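Local coordinates for ribonuclease H (Uncultured organism, PDB 3U3G), which probably cleaves the RNA strand of RNA/DNA hybrids, as expected of a type 1 ribonuclease H, at residues V24-A38 with N124-D136. Numbering follows the deposited sequence.
Sequences VITDEKGNTLHESSA and NARADELVNEAID
Val24 meets helix 125-136 with both methyls: CG1 lies 3.5 Å above the guanidinium plane of Arg126, over its centre, while CG2 reaches Leu130 CD1 at 3.7 Å. With CG1 anti to the backbone N (chi1 179°), that methyl is turned to the guanidinium, and CG2 faces Leu130, Ala127 and the base of the arginine chain. At the end of the type I turn from Asp27 to Gly30, Gly30 O receives a bond from a water that accepts from Arg126 NH1 and also binds Thr32 OG1. Arg126 NH2 donates to Thr32 OG1 at 3.0 Å, the hydroxyl lying near the guanidinium plane. The same NH2 forms a salt bridge with Glu35 OE2 at 2.7 Å, nearly straight (168°) and on the anti lone pair, although the carboxylate and guanidinium planes stand 55° apart. A second water links Glu35 OE2 to Arg126 NE. Further along, Ser36 O touches Leu130 CD1, whereas the Ser36 hydroxyl bonds to Asp59. Ser37 OG donates to Leu130 O at 2.8 Å, on the carbonyl face opposite Ala134 N. Replacing Ser37 with an alanine removes the hydroxyl and would probably cost Leu130 O its cross-contact donor. Finally, Ala134 CB sits 3.4 Å from Ala38 C. The contact thus joins the C-terminal helix to edge strand 32-41 and its neighbour 17-26 of the RNase H-like sheet; bonds from NH1, NH2 and NE, with Val24 over one face, probably fix the guanidinium's rotation.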
ATOM      1  N   VAL A  24      -4.548  -2.929  -4.953  1.00  7.38           N
ATOM      2  CA  VAL A  24      -5.579  -2.843  -5.981  1.00  8.12           C
ATOM      3  C   VAL A  24      -5.573  -1.417  -6.506  1.00  6.63           C
ATOM      4  O   VAL A  24      -5.556  -0.449  -5.724  1.00  8.07           O
ATOM      5  CB  VAL A  24      -6.987  -3.144  -5.403  1.00  9.86           C
ATOM      6  CG1 VAL A  24      -8.050  -3.013  -6.484  1.00 11.00           C
ATOM      7  CG2 VAL A  24      -7.019  -4.521  -4.744  1.00 11.02           C
ATOM      8  N   ILE A  25      -5.569  -1.266  -7.819  1.00  6.59           N
ATOM      9  CA  ILE A  25      -5.613   0.051  -8.435  1.00  7.00           C
ATOM     10  C   ILE A  25      -6.799   0.138  -9.365  1.00  7.42           C
ATOM     11  O   ILE A  25      -7.015  -0.767 -10.188  1.00  8.69           O
ATOM     12  CB  ILE A  25      -4.330   0.363  -9.231  1.00  7.39           C
ATOM     13  CG1 ILE A  25      -3.097   0.014  -8.384  1.00  9.06           C
ATOM     14  CG2 ILE A  25      -4.328   1.825  -9.695  1.00  8.93           C
ATOM     15  CD1 ILE A  25      -1.770   0.435  -9.010  1.00 10.40           C
ATOM     16  N   THR A  26      -7.632   1.154  -9.157  1.00  8.46           N
ATOM     17  CA  THR A  26      -8.807   1.376 -10.007  1.00  8.68           C
ATOM     18  C   THR A  26      -8.783   2.762 -10.620  1.00  7.55           C
ATOM     19  O   THR A  26      -8.094   3.668 -10.140  1.00  7.64           O
ATOM     20  CB  THR A  26     -10.155   1.171  -9.254  1.00  8.84           C
ATOM     21  OG1 THR A  26     -10.471   2.345  -8.488  1.00 11.85           O
ATOM     22  CG2 THR A  26     -10.104  -0.058  -8.343  1.00  9.34           C
ATOM     23  N   ASP A  27      -9.667   2.983 -11.587  1.00  7.04           N
ATOM     24  CA  ASP A  27      -9.949   4.339 -12.021  1.00  8.93           C
ATOM     25  C   ASP A  27     -11.113   4.922 -11.224  1.00  8.45           C
ATOM     26  O   ASP A  27     -11.593   4.324 -10.246  1.00  8.53           O
ATOM     27  CB  ASP A  27     -10.190   4.399 -13.539  1.00  8.80           C
ATOM     28  CG  ASP A  27     -11.474   3.695 -13.978  1.00  9.26           C
ATOM     29  OD1 ASP A  27     -12.332   3.346 -13.149  1.00  8.23           O
ATOM     30  OD2 ASP A  27     -11.641   3.561 -15.203  1.00 12.35           O
ATOM     31  N   GLU A  28     -11.527   6.119 -11.622  1.00  9.52           N
ATOM     32  CA  GLU A  28     -12.551   6.868 -10.902  1.00  9.81           C
ATOM     33  C   GLU A  28     -13.927   6.226 -11.019  1.00 10.13           C
ATOM     34  O   GLU A  28     -14.835   6.576 -10.261  1.00 14.13           O
ATOM     35  CB  GLU A  28     -12.592   8.309 -11.419  1.00 11.07           C
ATOM     36  CG  GLU A  28     -13.219   8.474 -12.798  1.00 11.90           C
ATOM     37  CD  GLU A  28     -12.253   8.214 -13.969  1.00 15.48           C
ATOM     38  OE1 GLU A  28     -11.091   7.822 -13.736  1.00 14.64           O
ATOM     39  OE2 GLU A  28     -12.691   8.283 -15.146  1.00 16.83           O
ATOM     40  N   LYS A  29     -14.098   5.319 -11.978  1.00  9.25           N
ATOM     41  CA  LYS A  29     -15.361   4.594 -12.145  1.00 10.29           C
ATOM     42  C   LYS A  29     -15.366   3.307 -11.337  1.00  9.81           C
ATOM     43  O   LYS A  29     -16.343   2.564 -11.344  1.00 10.87           O
ATOM     44  CB  LYS A  29     -15.636   4.292 -13.622  1.00  8.74           C
ATOM     45  CG  LYS A  29     -15.479   5.505 -14.511  1.00  8.61           C
ATOM     46  CD  LYS A  29     -15.939   5.230 -15.925  1.00 10.23           C
ATOM     47  CE  LYS A  29     -15.591   6.425 -16.814  1.00 11.75           C
ATOM     48  NZ  LYS A  29     -16.015   6.214 -18.227  1.00 13.58           N
ATOM     49  N   GLY A  30     -14.248   3.012 -10.673  1.00  7.35           N
ATOM     50  CA  GLY A  30     -14.128   1.779  -9.903  1.00  8.66           C
ATOM     51  C   GLY A  30     -13.583   0.587 -10.674  1.00  7.68           C
ATOM     52  O   GLY A  30     -13.483  -0.518 -10.128  1.00  9.17           O
ATOM     53  N   ASN A  31     -13.254   0.782 -11.945  1.00  8.11           N
ATOM     54  CA  ASN A  31     -12.781  -0.332 -12.758  1.00  7.84           C
ATOM     55  C   ASN A  31     -11.301  -0.620 -12.487  1.00  7.26           C
ATOM     56  O   ASN A  31     -10.497   0.305 -12.339  1.00  8.53           O
ATOM     57  CB  ASN A  31     -13.038  -0.063 -14.240  1.00  7.12           C
ATOM     58  CG  ASN A  31     -14.468  -0.344 -14.638  1.00 10.20           C
ATOM     59  OD1 ASN A  31     -15.097   0.439 -15.368  1.00 13.83           O
ATOM     60  ND2 ASN A  31     -15.005  -1.437 -14.136  1.00  8.00           N
ATOM     61  N   THR A  32     -10.951  -1.897 -12.462  1.00  8.74           N
ATOM     62  CA  THR A  32      -9.587  -2.327 -12.159  1.00  8.78           C
ATOM     63  C   THR A  32      -8.587  -1.913 -13.223  1.00  8.42           C
ATOM     64  O   THR A  32      -8.797  -2.143 -14.434  1.00 10.51           O
ATOM     65  CB  THR A  32      -9.546  -3.847 -12.033  1.00 11.41           C
ATOM     66  OG1 THR A  32     -10.483  -4.254 -11.039  1.00 14.36           O
ATOM     67  CG2 THR A  32      -8.156  -4.309 -11.628  1.00 12.06           C
ATOM     68  N   LEU A  33      -7.499  -1.301 -12.764  1.00  7.03           N
ATOM     69  CA  LEU A  33      -6.359  -1.006 -13.616  1.00  7.04           C
ATOM     70  C   LEU A  33      -5.222  -1.987 -13.351  1.00  7.74           C
ATOM     71  O   LEU A  33      -4.378  -2.206 -14.218  1.00  8.49           O
ATOM     72  CB  LEU A  33      -5.884   0.430 -13.375  1.00  8.49           C
ATOM     73  CG  LEU A  33      -6.905   1.494 -13.768  1.00  7.91           C
ATOM     74  CD1 LEU A  33      -6.463   2.867 -13.289  1.00  9.69           C
ATOM     75  CD2 LEU A  33      -7.103   1.474 -15.283  1.00 11.95           C
ATOM     76  N   HIS A  34      -5.131  -2.492 -12.123  1.00  6.38           N
ATOM     77  CA  HIS A  34      -3.997  -3.351 -11.754  1.00  7.50           C
ATOM     78  C   HIS A  34      -4.285  -4.011 -10.419  1.00  8.59           C
ATOM     79  O   HIS A  34      -5.019  -3.451  -9.584  1.00  8.09           O
ATOM     80  CB  HIS A  34      -2.707  -2.518 -11.650  1.00  7.91           C
ATOM     81  CG  HIS A  34      -1.486  -3.344 -11.400  1.00  7.30           C
ATOM     82  ND1 HIS A  34      -0.904  -4.131 -12.371  1.00  7.98           N
ATOM     83  CD2 HIS A  34      -0.741  -3.506 -10.281  1.00  9.49           C
ATOM     84  CE1 HIS A  34       0.098  -4.807 -11.834  1.00  8.85           C
ATOM     85  NE2 HIS A  34       0.216  -4.448 -10.567  1.00 10.75           N
ATOM     86  N   GLU A  35      -3.738  -5.211 -10.232  1.00  8.33           N
ATOM     87  CA  GLU A  35      -3.616  -5.813  -8.910  1.00  9.49           C
ATOM     88  C   GLU A  35      -2.197  -6.324  -8.708  1.00  7.98           C
ATOM     89  O   GLU A  35      -1.641  -6.963  -9.600  1.00  8.86           O
ATOM     90  CB  GLU A  35      -4.610  -6.973  -8.760  1.00  9.81           C
ATOM     91  CG  GLU A  35      -6.079  -6.555  -8.865  1.00  9.61           C
ATOM     92  CD  GLU A  35      -7.039  -7.700  -8.586  1.00 14.83           C
ATOM     93  OE1 GLU A  35      -6.639  -8.874  -8.718  1.00 18.88           O
ATOM     94  OE2 GLU A  35      -8.204  -7.406  -8.252  1.00 17.76           O
ATOM     95  N   SER A  36      -1.671  -6.177  -7.494  1.00  6.81           N
ATOM     96  CA  SER A  36      -0.421  -6.838  -7.101  1.00  6.68           C
ATOM     97  C   SER A  36      -0.715  -7.757  -5.913  1.00  8.22           C
ATOM     98  O   SER A  36      -1.366  -7.338  -4.943  1.00  8.48           O
ATOM     99  CB  SER A  36       0.598  -5.785  -6.689  1.00  8.13           C
ATOM    100  OG  SER A  36       0.984  -4.988  -7.811  1.00  8.57           O
ATOM    101  N   SER A  37      -0.159  -8.960  -5.938  1.00 10.42           N
ATOM    102  CA  SER A  37      -0.257  -9.905  -4.829  1.00 10.35           C
ATOM    103  C   SER A  37       1.096 -10.591  -4.716  1.00 10.99           C
ATOM    104  O   SER A  37       1.543 -11.209  -5.675  1.00 13.06           O
ATOM    105  CB  SER A  37      -1.323 -10.953  -5.162  1.00 13.25           C
ATOM    106  OG  SER A  37      -1.306 -12.009  -4.222  1.00 13.77           O
ATOM    107  N   ALA A  38       1.817 -10.370  -3.622  1.00 10.37           N
ATOM    108  CA  ALA A  38       3.193 -10.854  -3.539  1.00 11.38           C
ATOM    109  C   ALA A  38       3.542 -11.384  -2.154  1.00 10.26           C
ATOM    110  O   ALA A  38       3.188 -10.777  -1.149  1.00 10.45           O
ATOM    111  CB  ALA A  38       4.173  -9.768  -3.960  1.00 14.04           C
ATOM    112  N   ASN A 124     -11.759  -2.679   2.385  1.00 16.85           N
ATOM    113  CA  ASN A 124     -10.446  -3.100   1.906  1.00 15.86           C
ATOM    114  C   ASN A 124     -10.301  -4.616   1.724  1.00 17.05           C
ATOM    115  O   ASN A 124      -9.183  -5.150   1.716  1.00 17.29           O
ATOM    116  CB  ASN A 124      -9.347  -2.562   2.824  1.00 14.27           C
ATOM    117  CG  ASN A 124      -8.035  -2.331   2.091  1.00 16.64           C
ATOM    118  OD1 ASN A 124      -8.025  -2.141   0.875  1.00 16.47           O
ATOM    119  ND2 ASN A 124      -6.957  -2.170   2.851  1.00 16.23           N
ATOM    120  N   ALA A 125     -11.425  -5.307   1.529  1.00 17.31           N
ATOM    121  CA  ALA A 125     -11.412  -6.760   1.499  1.00 16.32           C
ATOM    122  C   ALA A 125     -10.622  -7.339   0.324  1.00 13.08           C
ATOM    123  O   ALA A 125      -9.963  -8.358   0.470  1.00 13.00           O
ATOM    124  CB  ALA A 125     -12.829  -7.321   1.524  1.00 19.80           C
ATOM    125  N   ARG A 126     -10.621  -6.657  -0.818  1.00 13.27           N
ATOM    126  CA  ARG A 126      -9.894  -7.168  -1.980  1.00 13.38           C
ATOM    127  C   ARG A 126      -8.379  -7.235  -1.723  1.00 10.71           C
ATOM    128  O   ARG A 126      -7.740  -8.265  -1.952  1.00 12.23           O
ATOM    129  CB  ARG A 126     -10.163  -6.309  -3.215  1.00 15.34           C
ATOM    130  CG  ARG A 126     -11.502  -6.556  -3.882  1.00 21.72           C
ATOM    131  CD  ARG A 126     -11.710  -5.576  -5.024  1.00 23.97           C
ATOM    132  NE  ARG A 126     -10.816  -5.831  -6.153  1.00 25.06           N
ATOM    133  CZ  ARG A 126     -10.816  -5.108  -7.271  1.00 25.03           C
ATOM    134  NH1 ARG A 126     -11.507  -3.976  -7.313  1.00 20.35           N
ATOM    135  NH2 ARG A 126     -10.046  -5.450  -8.301  1.00 15.56           N
ATOM    136  N   ALA A 127      -7.818  -6.131  -1.242  1.00 10.53           N
ATOM    137  CA  ALA A 127      -6.390  -6.101  -0.928  1.00 11.11           C
ATOM    138  C   ALA A 127      -6.040  -7.148   0.126  1.00 10.05           C
ATOM    139  O   ALA A 127      -4.978  -7.761   0.066  1.00 10.79           O
ATOM    140  CB  ALA A 127      -5.966  -4.714  -0.489  1.00 11.69           C
ATOM    141  N   ASP A 128      -6.888  -7.293   1.141  1.00 11.04           N
ATOM    142  CA  ASP A 128      -6.683  -8.358   2.118  1.00 12.07           C
ATOM    143  C   ASP A 128      -6.646  -9.750   1.488  1.00 11.65           C
ATOM    144  O   ASP A 128      -5.821 -10.589   1.867  1.00 12.34           O
ATOM    145  CB  ASP A 128      -7.740  -8.287   3.227  1.00 11.74           C
ATOM    146  CG  ASP A 128      -7.643  -9.443   4.212  1.00 18.36           C
ATOM    147  OD1 ASP A 128      -6.812  -9.369   5.131  1.00 21.70           O
ATOM    148  OD2 ASP A 128      -8.330 -10.465   3.999  1.00 23.56           O
ATOM    149  N   GLU A 129      -7.559 -10.007   0.555  1.00 12.71           N
ATOM    150  CA  GLU A 129      -7.570 -11.280  -0.156  1.00 13.98           C
ATOM    151  C   GLU A 129      -6.261 -11.499  -0.899  1.00 12.77           C
ATOM    152  O   GLU A 129      -5.708 -12.605  -0.904  1.00 13.74           O
ATOM    153  CB  GLU A 129      -8.752 -11.362  -1.137  1.00 18.26           C
ATOM    154  CG  GLU A 129     -10.113 -11.055  -0.529  1.00 31.60           C
ATOM    155  CD  GLU A 129     -11.206 -10.846  -1.583  1.00 44.03           C
ATOM    156  OE1 GLU A 129     -10.953 -11.095  -2.783  1.00 42.48           O
ATOM    157  OE2 GLU A 129     -12.319 -10.415  -1.207  1.00 48.78           O
ATOM    158  N   LEU A 130      -5.731 -10.426  -1.484  1.00 12.07           N
ATOM    159  CA  LEU A 130      -4.500 -10.536  -2.258  1.00 12.27           C
ATOM    160  C   LEU A 130      -3.320 -10.904  -1.357  1.00 10.66           C
ATOM    161  O   LEU A 130      -2.466 -11.708  -1.728  1.00 10.59           O
ATOM    162  CB  LEU A 130      -4.222  -9.219  -2.994  1.00 10.63           C
ATOM    163  CG  LEU A 130      -5.210  -8.866  -4.107  1.00 11.73           C
ATOM    164  CD1 LEU A 130      -4.841  -7.517  -4.725  1.00 13.95           C
ATOM    165  CD2 LEU A 130      -5.214  -9.953  -5.164  1.00 15.58           C
ATOM    166  N   VAL A 131      -3.266 -10.306  -0.169  1.00 10.57           N
ATOM    167  CA  VAL A 131      -2.249 -10.666   0.823  1.00  9.65           C
ATOM    168  C   VAL A 131      -2.315 -12.166   1.109  1.00 11.19           C
ATOM    169  O   VAL A 131      -1.310 -12.872   1.070  1.00 10.27           O
ATOM    170  CB  VAL A 131      -2.468  -9.877   2.143  1.00  8.92           C
ATOM    171  CG1 VAL A 131      -1.589 -10.444   3.266  1.00 11.09           C
ATOM    172  CG2 VAL A 131      -2.179  -8.392   1.932  1.00 11.33           C
ATOM    173  N   ASN A 132      -3.514 -12.641   1.437  1.00 10.48           N
ATOM    174  CA  ASN A 132      -3.671 -14.012   1.887  1.00 12.18           C
ATOM    175  C   ASN A 132      -3.490 -15.029   0.763  1.00 13.61           C
ATOM    176  O   ASN A 132      -2.924 -16.092   0.980  1.00 14.83           O
ATOM    177  CB  ASN A 132      -5.023 -14.182   2.575  1.00 13.36           C
ATOM    178  CG  ASN A 132      -5.034 -13.597   3.978  1.00 18.90           C
ATOM    179  OD1 ASN A 132      -5.677 -12.578   4.227  1.00 29.10           O
ATOM    180  ND2 ASN A 132      -4.184 -14.134   4.844  1.00 17.26           N
ATOM    181  N   GLU A 133      -3.808 -14.624  -0.460  1.00 14.54           N
ATOM    182  CA  GLU A 133      -3.531 -15.445  -1.638  1.00 13.22           C
ATOM    183  C   GLU A 133      -2.029 -15.684  -1.791  1.00 13.71           C
ATOM    184  O   GLU A 133      -1.581 -16.825  -1.999  1.00 14.81           O
ATOM    185  CB  GLU A 133      -4.101 -14.761  -2.881  1.00 15.69           C
ATOM    186  CG  GLU A 133      -4.014 -15.557  -4.172  1.00 24.55           C
ATOM    187  CD  GLU A 133      -4.588 -14.794  -5.368  1.00 28.92           C
ATOM    188  OE1 GLU A 133      -5.435 -13.900  -5.158  1.00 26.76           O
ATOM    189  OE2 GLU A 133      -4.092 -14.994  -6.497  1.00 41.43           O
ATOM    190  N   ALA A 134      -1.250 -14.618  -1.633  1.00 11.70           N
ATOM    191  CA  ALA A 134       0.192 -14.690  -1.772  1.00 14.02           C
ATOM    192  C   ALA A 134       0.802 -15.560  -0.681  1.00 14.25           C
ATOM    193  O   ALA A 134       1.675 -16.375  -0.963  1.00 13.32           O
ATOM    194  CB  ALA A 134       0.811 -13.293  -1.765  1.00 14.53           C
ATOM    195  N   ILE A 135       0.388 -15.353   0.569  1.00 11.24           N
ATOM    196  CA  ILE A 135       0.925 -16.164   1.659  1.00 12.38           C
ATOM    197  C   ILE A 135       0.544 -17.639   1.522  1.00 13.38           C
ATOM    198  O   ILE A 135       1.410 -18.519   1.606  1.00 13.78           O
ATOM    199  CB  ILE A 135       0.523 -15.634   3.048  1.00 13.54           C
ATOM    200  CG1 ILE A 135       1.032 -14.203   3.240  1.00 11.93           C
ATOM    201  CG2 ILE A 135       1.107 -16.527   4.142  1.00 15.69           C
ATOM    202  CD1 ILE A 135       0.412 -13.518   4.450  1.00 14.03           C
ATOM    203  N   ASP A 136      -0.721 -17.903   1.208  1.00 13.88           N
ATOM    204  CA  ASP A 136      -1.185 -19.282   1.062  1.00 15.07           C
ATOM    205  C   ASP A 136      -0.366 -19.973  -0.025  1.00 16.66           C
ATOM    206  O   ASP A 136      -0.042 -21.163   0.092  1.00 20.61           O
ATOM    207  CB  ASP A 136      -2.663 -19.325   0.671  1.00 16.10           C
ATOM    208  CG  ASP A 136      -3.595 -18.991   1.820  1.00 18.38           C
ATOM    209  OD1 ASP A 136      -3.150 -19.008   2.984  1.00 22.54           O
ATOM    210  OD2 ASP A 136      -4.786 -18.732   1.537  1.00 25.16           O
TER
HETATM  211  O   HOH W   1     -12.630  -3.013  -9.811  1.00 15.85           O
HETATM  212  O   HOH W   2      -9.571  -8.598  -6.269  1.00 25.56           O